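Local coordinates for GGDEF family protein (Vibrio cholerae, PDB 5GZS) that probably makes cyclic di-GMP through a GGDEF domain and senses through its periplasmic portion, modelled here, which binds arginine, at residues 291-296 against 342-347; 309-314 against 409-414. All blocks are in the same frame, centred on the assembly; numbering follows the deposited sequence.

In the fold
After the N-terminal binding unit, whose pocket holds arginine, the chain builds a second unit of the solute-binding family, built on two sheets, and both contacts lie between its lobes. Strand 288-292 leaves the first sheet and runs into 293-296. The chain then crosses at 309-314 into strand 312-318 of the second sheet, reaches 342-347, where contact 1 closes back on 291-296, and later returns through 409-414, where contact 2 closes on the outgoing crossing. The two loops therefore cross, each starting or ending within the other. Contact 2 pairs the two connecting segments and contact 1 bridges the lobes beside them, with centres about 10 Å apart; Thr-293 and Phe-344 both pack on Tyr-411.

Contact 1: residues 291-296 against 342-347; sequences PITVSQ and DDFFEE
Glu-347 reaches across to the backbone of Gln-296: its OE1 accepts from Gln-296 N at 2.6 Å, through the syn lone pair and nearly straight, with 163° at the hydrogen. The glutamate can span the gap because CG lies anti to the backbone N (chi1 163°) and the chain beyond is extended. The Ser-295 methylene lies in front of the carboxylate, CB 3.3 Å from Glu-347 OE2 and as close to OE1, and Gln-296 CB brushes OE1 while the amide end of that side chain leads away. One turn earlier, Phe-344 meets the same loop. Thr-293 OG1 lies 3.6 Å from Phe-344 CB, and Ser-295 CB approaches Phe-344 CD1 obliquely at 4.2 Å.

In the second shell, Ser-295 OG accepts from Arg-298 N, which ties its hydroxyl back into its own loop. Asp-343 is the N-cap of the opposing helix: its OD2 takes the Phe-345 N-H at 3.1 Å, from above the carboxylate plane. Glu-347 stands in the first helical turn, where the helix dipole would probably favour a negative charge.

Such a loop and helix start face each other across the cleft in binding-protein folds; Thr-59 and Thr-102 of the arginine pocket apparently match Thr-293 and Asp-343. The loop leaving strand 288-292 of one sheet thus meets the start of helix 344-352, whose Phe-345 packs on strands 337-340 and 378-382 of the other.

Contact 2: residues 309-314 against 409-414; sequences YHPQAI and YQYDIA
Pro-311 lies over one face of the Tyr-411 ring, a CH-pi contact with Pro-311 CB 3.7 Å from the ring centroid. Tyr-411 is the side chain to follow. Its CB sits in plane at the edge of the Tyr-409 ring, and chi1 of 62° places CG between backbone N and carbonyl carbon, sending the ring back beneath the proline. CD1 passes the Pro-311 carbonyl oxygen, CE1 and CZ lie under Pro-311 CB, and CE2 is 3.6 Å from Pro-311 CG. At the tip, OH is 3.4 Å from Pro-311 CB. Beyond the proline, Pro-311 CG also touches Ile-413 CD1, which in turn meets the Tyr-309 ring at its edge.

The backbones hold this register antiparallel: Tyr-411 N donates to Pro-311 O at 3.2 Å in the carbonyl plane, with Ala-313 N to Tyr-409 O at one end and Ile-413 N to Tyr-309 O at the other. Gln-312, bent at chi2, adds a fork. Its NE2 donates to Gln-410 OE1 at 2.6 Å and to His-310 O at 3.0 Å, the side-chain amide planes of Gln-312 and Gln-410 being 86° apart.

Main-chain bonds and an apolar seam thus carry the pairing, while the Gln-312 and Gln-410 side chains share the face opposite Ala-313 and Tyr-409. Antiparallel segments passing between two lobes are characteristic of the periplasmic binding protein hinge, with which this chemistry is consistent.

Contact 1: residues 291-296 against 342-347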
ATOM      1  N   PRO A 291       8.025   8.952 -21.101  1.00 34.74           N
ATOM      2  CA  PRO A 291       7.586   9.258 -19.732  1.00 50.22           C
ATOM      3  C   PRO A 291       8.208  10.554 -19.222  1.00 48.56           C
ATOM      4  O   PRO A 291       9.202  11.004 -19.785  1.00 53.90           O
ATOM      5  CB  PRO A 291       8.055   8.036 -18.938  1.00 35.40           C
ATOM      6  CG  PRO A 291       9.296   7.609 -19.662  1.00 40.10           C
ATOM      7  CD  PRO A 291       9.041   7.889 -21.144  1.00 35.49           C
ATOM      8  N   ILE A 292       7.643  11.145 -18.179  1.00 39.73           N
ATOM      9  CA  ILE A 292       8.343  12.224 -17.492  1.00 37.01           C
ATOM     10  C   ILE A 292       7.989  12.191 -16.018  1.00 42.26           C
ATOM     11  O   ILE A 292       6.811  12.235 -15.656  1.00 42.29           O
ATOM     12  CB  ILE A 292       8.017  13.593 -18.091  1.00 40.13           C
ATOM     13  CG1 ILE A 292       8.333  14.698 -17.081  1.00 43.14           C
ATOM     14  CG2 ILE A 292       6.557  13.643 -18.520  1.00 46.21           C
ATOM     15  CD1 ILE A 292       8.260  16.082 -17.656  1.00 47.38           C
ATOM     16  N   THR A 293       9.003  12.119 -15.157  1.00 47.35           N
ATOM     17  CA  THR A 293       8.746  11.666 -13.801  1.00 53.69           C
ATOM     18  C   THR A 293       8.242  12.732 -12.837  1.00 61.76           C
ATOM     19  O   THR A 293       8.309  12.533 -11.621  1.00 70.74           O
ATOM     20  CB  THR A 293       9.985  11.027 -13.204  1.00 60.15           C
ATOM     21  OG1 THR A 293      11.054  11.977 -13.200  1.00 66.91           O
ATOM     22  CG2 THR A 293      10.363   9.803 -14.015  1.00 58.42           C
ATOM     23  N   VAL A 294       7.686  13.814 -13.379  1.00 55.14           N
ATOM     24  CA  VAL A 294       7.117  14.931 -12.607  1.00 56.13           C
ATOM     25  C   VAL A 294       7.905  15.213 -11.332  1.00 71.45           C
ATOM     26  O   VAL A 294       7.511  14.858 -10.215  1.00 75.47           O
ATOM     27  CB  VAL A 294       5.590  14.713 -12.282  1.00 63.34           C
ATOM     28  CG1 VAL A 294       5.306  13.394 -11.599  1.00 62.76           C
ATOM     29  CG2 VAL A 294       5.009  15.890 -11.478  1.00 65.95           C
ATOM     30  N   SER A 295       9.058  15.843 -11.533  1.00 77.12           N
ATOM     31  CA  SER A 295       9.861  16.356 -10.438  1.00 75.69           C
ATOM     32  C   SER A 295       9.178  17.605  -9.902  1.00 74.42           C
ATOM     33  O   SER A 295       7.999  17.844 -10.165  1.00 70.60           O
ATOM     34  CB  SER A 295      11.283  16.688 -10.910  1.00 71.36           C
ATOM     35  OG  SER A 295      11.253  17.630 -11.971  1.00 68.81           O
ATOM     36  N   GLN A 296       9.927  18.399  -9.148  1.00 80.64           N
ATOM     37  CA  GLN A 296       9.517  19.760  -8.838  1.00 79.28           C
ATOM     38  C   GLN A 296      10.104  20.669  -9.904  1.00 80.42           C
ATOM     39  O   GLN A 296       9.429  21.570 -10.408  1.00 87.43           O
ATOM     40  CB  GLN A 296       9.991  20.177  -7.449  1.00 75.63           C
ATOM     41  CG  GLN A 296       9.358  19.394  -6.326  1.00 78.33           C
ATOM     42  CD  GLN A 296       7.861  19.546  -6.301  1.00 91.99           C
ATOM     43  OE1 GLN A 296       7.335  20.630  -6.568  1.00 97.38           O
ATOM     44  NE2 GLN A 296       7.158  18.462  -5.980  1.00 96.29           N
ATOM     45  N   ASP A 342      21.187  17.032 -12.528  1.00 72.22           N
ATOM     46  CA  ASP A 342      19.838  17.459 -12.932  1.00 70.13           C
ATOM     47  C   ASP A 342      18.822  16.325 -13.042  1.00 64.14           C
ATOM     48  O   ASP A 342      17.664  16.567 -13.391  1.00 58.29           O
ATOM     49  CB  ASP A 342      19.865  18.227 -14.262  1.00 71.67           C
ATOM     50  CG  ASP A 342      20.864  19.381 -14.260  1.00 81.99           C
ATOM     51  OD1 ASP A 342      20.915  20.135 -13.270  1.00 87.70           O
ATOM     52  OD2 ASP A 342      21.557  19.576 -15.278  1.00 80.90           O
ATOM     53  N   ASP A 343      19.234  15.097 -12.741  1.00 64.83           N
ATOM     54  CA  ASP A 343      18.306  13.972 -12.810  1.00 64.35           C
ATOM     55  C   ASP A 343      17.304  14.095 -11.660  1.00 60.59           C
ATOM     56  O   ASP A 343      17.589  14.737 -10.646  1.00 65.53           O
ATOM     57  CB  ASP A 343      19.055  12.630 -12.752  1.00 70.18           C
ATOM     58  CG  ASP A 343      18.115  11.429 -12.592  1.00 72.66           C
ATOM     59  OD1 ASP A 343      17.105  11.373 -13.329  1.00 66.08           O
ATOM     60  OD2 ASP A 343      18.383  10.552 -11.727  1.00 73.84           O
ATOM     61  N   PHE A 344      16.133  13.496 -11.825  1.00 46.01           N
ATOM     62  CA  PHE A 344      15.159  13.435 -10.760  1.00 44.14           C
ATOM     63  C   PHE A 344      15.691  12.831  -9.447  1.00 51.54           C
ATOM     64  O   PHE A 344      15.282  13.265  -8.363  1.00 51.08           O
ATOM     65  CB  PHE A 344      13.944  12.629 -11.205  1.00 42.51           C
ATOM     66  CG  PHE A 344      13.128  12.099 -10.057  1.00 45.62           C
ATOM     67  CD1 PHE A 344      12.402  12.970  -9.243  1.00 47.63           C
ATOM     68  CD2 PHE A 344      13.080  10.741  -9.792  1.00 48.21           C
ATOM     69  CE1 PHE A 344      11.645  12.496  -8.177  1.00 49.60           C
ATOM     70  CE2 PHE A 344      12.320  10.250  -8.734  1.00 53.73           C
ATOM     71  CZ  PHE A 344      11.601  11.129  -7.918  1.00 51.27           C
ATOM     72  N   PHE A 345      16.580  11.839  -9.513  1.00 48.64           N
ATOM     73  CA  PHE A 345      17.025  11.197  -8.262  1.00 52.14           C
ATOM     74  C   PHE A 345      17.901  12.175  -7.494  1.00 53.99           C
ATOM     75  O   PHE A 345      17.955  12.131  -6.269  1.00 58.42           O
ATOM     76  CB  PHE A 345      17.761   9.865  -8.518  1.00 42.82           C
ATOM     77  CG  PHE A 345      16.861   8.755  -9.018  1.00 42.00           C
ATOM     78  CD1 PHE A 345      15.551   8.644  -8.570  1.00 41.24           C
ATOM     79  CD2 PHE A 345      17.317   7.841  -9.956  1.00 48.31           C
ATOM     80  CE1 PHE A 345      14.725   7.632  -9.036  1.00 40.53           C
ATOM     81  CE2 PHE A 345      16.482   6.824 -10.435  1.00 47.34           C
ATOM     82  CZ  PHE A 345      15.191   6.718  -9.974  1.00 40.57           C
ATOM     83  N   GLU A 346      18.567  13.088  -8.197  1.00 59.01           N
ATOM     84  CA  GLU A 346      19.417  14.042  -7.492  1.00 51.97           C
ATOM     85  C   GLU A 346      18.538  14.944  -6.647  1.00 55.20           C
ATOM     86  O   GLU A 346      18.817  15.209  -5.475  1.00 64.12           O
ATOM     87  CB  GLU A 346      20.262  14.852  -8.461  1.00 49.01           C
ATOM     88  CG  GLU A 346      21.197  15.864  -7.799  1.00 50.38           C
ATOM     89  CD  GLU A 346      21.976  16.670  -8.833  1.00 61.22           C
ATOM     90  OE1 GLU A 346      21.459  16.830  -9.969  1.00 68.70           O
ATOM     91  OE2 GLU A 346      23.110  17.103  -8.532  1.00 49.17           O
ATOM     92  N   GLU A 347      17.446  15.383  -7.241  1.00 47.83           N
ATOM     93  CA  GLU A 347      16.501  16.197  -6.526  1.00 57.84           C
ATOM     94  C   GLU A 347      15.969  15.413  -5.338  1.00 62.17           C
ATOM     95  O   GLU A 347      15.950  15.927  -4.218  1.00 75.23           O
ATOM     96  CB  GLU A 347      15.396  16.628  -7.475  1.00 63.68           C
ATOM     97  CG  GLU A 347      14.117  17.147  -6.870  1.00 65.22           C
ATOM     98  CD  GLU A 347      13.159  17.572  -7.979  1.00 66.18           C
ATOM     99  OE1 GLU A 347      11.928  17.463  -7.795  1.00 54.72           O
ATOM    100  OE2 GLU A 347      13.658  18.005  -9.048  1.00 67.08           O
TER

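Contact 2: residues 309-314 against 409-414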
ATOM      1  N   TYR A 309       2.036   5.232 -13.893  1.00 37.89           N
ATOM      2  CA  TYR A 309       2.971   4.247 -13.378  1.00 51.75           C
ATOM      3  C   TYR A 309       3.661   4.814 -12.145  1.00 57.00           C
ATOM      4  O   TYR A 309       3.785   6.042 -11.997  1.00 53.34           O
ATOM      5  CB  TYR A 309       4.000   3.844 -14.440  1.00 53.30           C
ATOM      6  CG  TYR A 309       4.936   2.778 -13.949  1.00 53.26           C
ATOM      7  CD1 TYR A 309       4.508   1.474 -13.798  1.00 59.95           C
ATOM      8  CD2 TYR A 309       6.242   3.086 -13.602  1.00 60.81           C
ATOM      9  CE1 TYR A 309       5.366   0.494 -13.319  1.00 65.73           C
ATOM     10  CE2 TYR A 309       7.106   2.120 -13.129  1.00 62.72           C
ATOM     11  CZ  TYR A 309       6.664   0.830 -12.986  1.00 65.52           C
ATOM     12  OH  TYR A 309       7.532  -0.123 -12.510  1.00 73.67           O
ATOM     13  N   HIS A 310       4.093   3.933 -11.248  1.00 60.24           N
ATOM     14  CA  HIS A 310       4.760   4.398 -10.033  1.00 56.84           C
ATOM     15  C   HIS A 310       6.027   3.632  -9.736  1.00 53.96           C
ATOM     16  O   HIS A 310       5.999   2.634  -9.014  1.00 64.72           O
ATOM     17  CB  HIS A 310       3.816   4.310  -8.862  1.00 52.20           C
ATOM     18  CG  HIS A 310       2.502   4.950  -9.129  1.00 52.68           C
ATOM     19  ND1 HIS A 310       2.241   6.268  -8.817  1.00 53.84           N
ATOM     20  CD2 HIS A 310       1.376   4.463  -9.706  1.00 50.37           C
ATOM     21  CE1 HIS A 310       0.999   6.559  -9.167  1.00 55.37           C
ATOM     22  NE2 HIS A 310       0.454   5.482  -9.707  1.00 54.17           N
ATOM     23  N   PRO A 311       7.145   4.118 -10.289  1.00 48.13           N
ATOM     24  CA  PRO A 311       8.457   3.484 -10.192  1.00 49.16           C
ATOM     25  C   PRO A 311       8.921   3.378  -8.770  1.00 47.75           C
ATOM     26  O   PRO A 311       8.567   4.221  -7.933  1.00 42.36           O
ATOM     27  CB  PRO A 311       9.364   4.428 -10.981  1.00 51.74           C
ATOM     28  CG  PRO A 311       8.439   5.236 -11.830  1.00 45.48           C
ATOM     29  CD  PRO A 311       7.205   5.379 -11.047  1.00 46.35           C
ATOM     30  N   GLN A 312       9.724   2.346  -8.527  1.00 53.10           N
ATOM     31  CA  GLN A 312      10.302   2.059  -7.222  1.00 47.28           C
ATOM     32  C   GLN A 312      11.780   2.455  -7.149  1.00 51.79           C
ATOM     33  O   GLN A 312      12.638   1.785  -7.728  1.00 62.47           O
ATOM     34  CB  GLN A 312      10.133   0.577  -6.929  1.00 47.74           C
ATOM     35  CG  GLN A 312       8.696   0.136  -6.984  1.00 49.82           C
ATOM     36  CD  GLN A 312       7.855   0.860  -5.958  1.00 64.39           C
ATOM     37  OE1 GLN A 312       8.191   0.895  -4.768  1.00 64.66           O
ATOM     38  NE2 GLN A 312       6.759   1.462  -6.414  1.00 63.69           N
ATOM     39  N   ALA A 313      12.091   3.541  -6.449  1.00 42.91           N
ATOM     40  CA  ALA A 313      13.494   3.945  -6.331  1.00 48.59           C
ATOM     41  C   ALA A 313      14.236   3.004  -5.415  1.00 58.66           C
ATOM     42  O   ALA A 313      13.813   2.761  -4.275  1.00 65.87           O
ATOM     43  CB  ALA A 313      13.625   5.364  -5.817  1.00 47.09           C
ATOM     44  N   ILE A 314      15.348   2.472  -5.897  1.00 51.65           N
ATOM     45  CA  ILE A 314      16.166   1.635  -5.034  1.00 53.54           C
ATOM     46  C   ILE A 314      17.645   2.020  -5.082  1.00 58.84           C
ATOM     47  O   ILE A 314      18.073   2.840  -5.901  1.00 49.53           O
ATOM     48  CB  ILE A 314      16.009   0.156  -5.395  1.00 52.00           C
ATOM     49  CG1 ILE A 314      16.329  -0.079  -6.866  1.00 50.90           C
ATOM     50  CG2 ILE A 314      14.602  -0.298  -5.109  1.00 56.71           C
ATOM     51  CD1 ILE A 314      16.303  -1.543  -7.259  1.00 55.20           C
ATOM     52  N   TYR A 409      11.583   4.761  -1.998  1.00 59.76           N
ATOM     53  CA  TYR A 409      10.631   5.772  -2.497  1.00 55.55           C
ATOM     54  C   TYR A 409       9.802   5.329  -3.711  1.00 51.06           C
ATOM     55  O   TYR A 409      10.305   4.685  -4.636  1.00 52.30           O
ATOM     56  CB  TYR A 409      11.362   7.062  -2.853  1.00 42.93           C
ATOM     57  CG  TYR A 409      10.461   8.273  -2.913  1.00 49.68           C
ATOM     58  CD1 TYR A 409      10.215   9.030  -1.774  1.00 43.05           C
ATOM     59  CD2 TYR A 409       9.866   8.674  -4.113  1.00 51.81           C
ATOM     60  CE1 TYR A 409       9.397  10.151  -1.819  1.00 52.18           C
ATOM     61  CE2 TYR A 409       9.033   9.798  -4.173  1.00 53.27           C
ATOM     62  CZ  TYR A 409       8.804  10.531  -3.013  1.00 57.63           C
ATOM     63  OH  TYR A 409       7.988  11.644  -3.032  1.00 55.67           O
ATOM     64  N   GLN A 410       8.523   5.688  -3.700  1.00 46.25           N
ATOM     65  CA  GLN A 410       7.672   5.495  -4.856  1.00 49.37           C
ATOM     66  C   GLN A 410       7.268   6.847  -5.472  1.00 52.80           C
ATOM     67  O   GLN A 410       6.635   7.675  -4.809  1.00 55.42           O
ATOM     68  CB  GLN A 410       6.431   4.691  -4.480  1.00 44.98           C
ATOM     69  CG  GLN A 410       5.535   4.406  -5.684  1.00 55.77           C
ATOM     70  CD  GLN A 410       4.396   3.462  -5.362  1.00 61.10           C
ATOM     71  OE1 GLN A 410       4.604   2.267  -5.101  1.00 47.35           O
ATOM     72  NE2 GLN A 410       3.173   3.997  -5.372  1.00 69.67           N
ATOM     73  N   TYR A 411       7.630   7.072  -6.735  1.00 49.73           N
ATOM     74  CA  TYR A 411       7.288   8.328  -7.404  1.00 37.47           C
ATOM     75  C   TYR A 411       6.359   8.124  -8.609  1.00 42.37           C
ATOM     76  O   TYR A 411       5.827   7.031  -8.834  1.00 39.58           O
ATOM     77  CB  TYR A 411       8.565   9.081  -7.815  1.00 37.73           C
ATOM     78  CG  TYR A 411       9.485   8.387  -8.799  1.00 41.33           C
ATOM     79  CD1 TYR A 411      10.360   7.396  -8.380  1.00 52.67           C
ATOM     80  CD2 TYR A 411       9.509   8.746 -10.147  1.00 38.59           C
ATOM     81  CE1 TYR A 411      11.215   6.767  -9.277  1.00 58.35           C
ATOM     82  CE2 TYR A 411      10.361   8.116 -11.043  1.00 42.12           C
ATOM     83  CZ  TYR A 411      11.213   7.134 -10.599  1.00 59.99           C
ATOM     84  OH  TYR A 411      12.062   6.499 -11.469  1.00 67.75           O
ATOM     85  N   ASP A 412       6.153   9.184  -9.381  1.00 51.51           N
ATOM     86  CA  ASP A 412       5.118   9.177 -10.413  1.00 47.10           C
ATOM     87  C   ASP A 412       5.620   9.371 -11.833  1.00 47.96           C
ATOM     88  O   ASP A 412       6.498  10.179 -12.104  1.00 56.57           O
ATOM     89  CB  ASP A 412       4.085  10.256 -10.099  1.00 48.95           C
ATOM     90  CG  ASP A 412       3.284   9.940  -8.849  1.00 52.48           C
ATOM     91  OD1 ASP A 412       2.719   8.828  -8.778  1.00 47.58           O
ATOM     92  OD2 ASP A 412       3.243  10.791  -7.931  1.00 57.56           O
ATOM     93  N   ILE A 413       5.041   8.625 -12.752  1.00 46.50           N
ATOM     94  CA  ILE A 413       5.309   8.842 -14.154  1.00 42.65           C
ATOM     95  C   ILE A 413       4.004   9.321 -14.802  1.00 44.82           C
ATOM     96  O   ILE A 413       2.936   8.744 -14.563  1.00 40.85           O
ATOM     97  CB  ILE A 413       5.856   7.559 -14.802  1.00 46.59           C
ATOM     98  CG1 ILE A 413       7.343   7.418 -14.489  1.00 53.42           C
ATOM     99  CG2 ILE A 413       5.663   7.550 -16.296  1.00 46.14           C
ATOM    100  CD1 ILE A 413       7.976   6.221 -15.169  1.00 55.84           C
ATOM    101  N   ALA A 414       4.094  10.407 -15.579  1.00 51.76           N
ATOM    102  CA  ALA A 414       2.959  10.976 -16.316  1.00 43.42           C
ATOM    103  C   ALA A 414       3.329  11.261 -17.750  1.00 40.45           C
ATOM    104  O   ALA A 414       4.492  11.108 -18.144  1.00 47.01           O
ATOM    105  CB  ALA A 414       2.476  12.252 -15.667  1.00 31.45           C
TER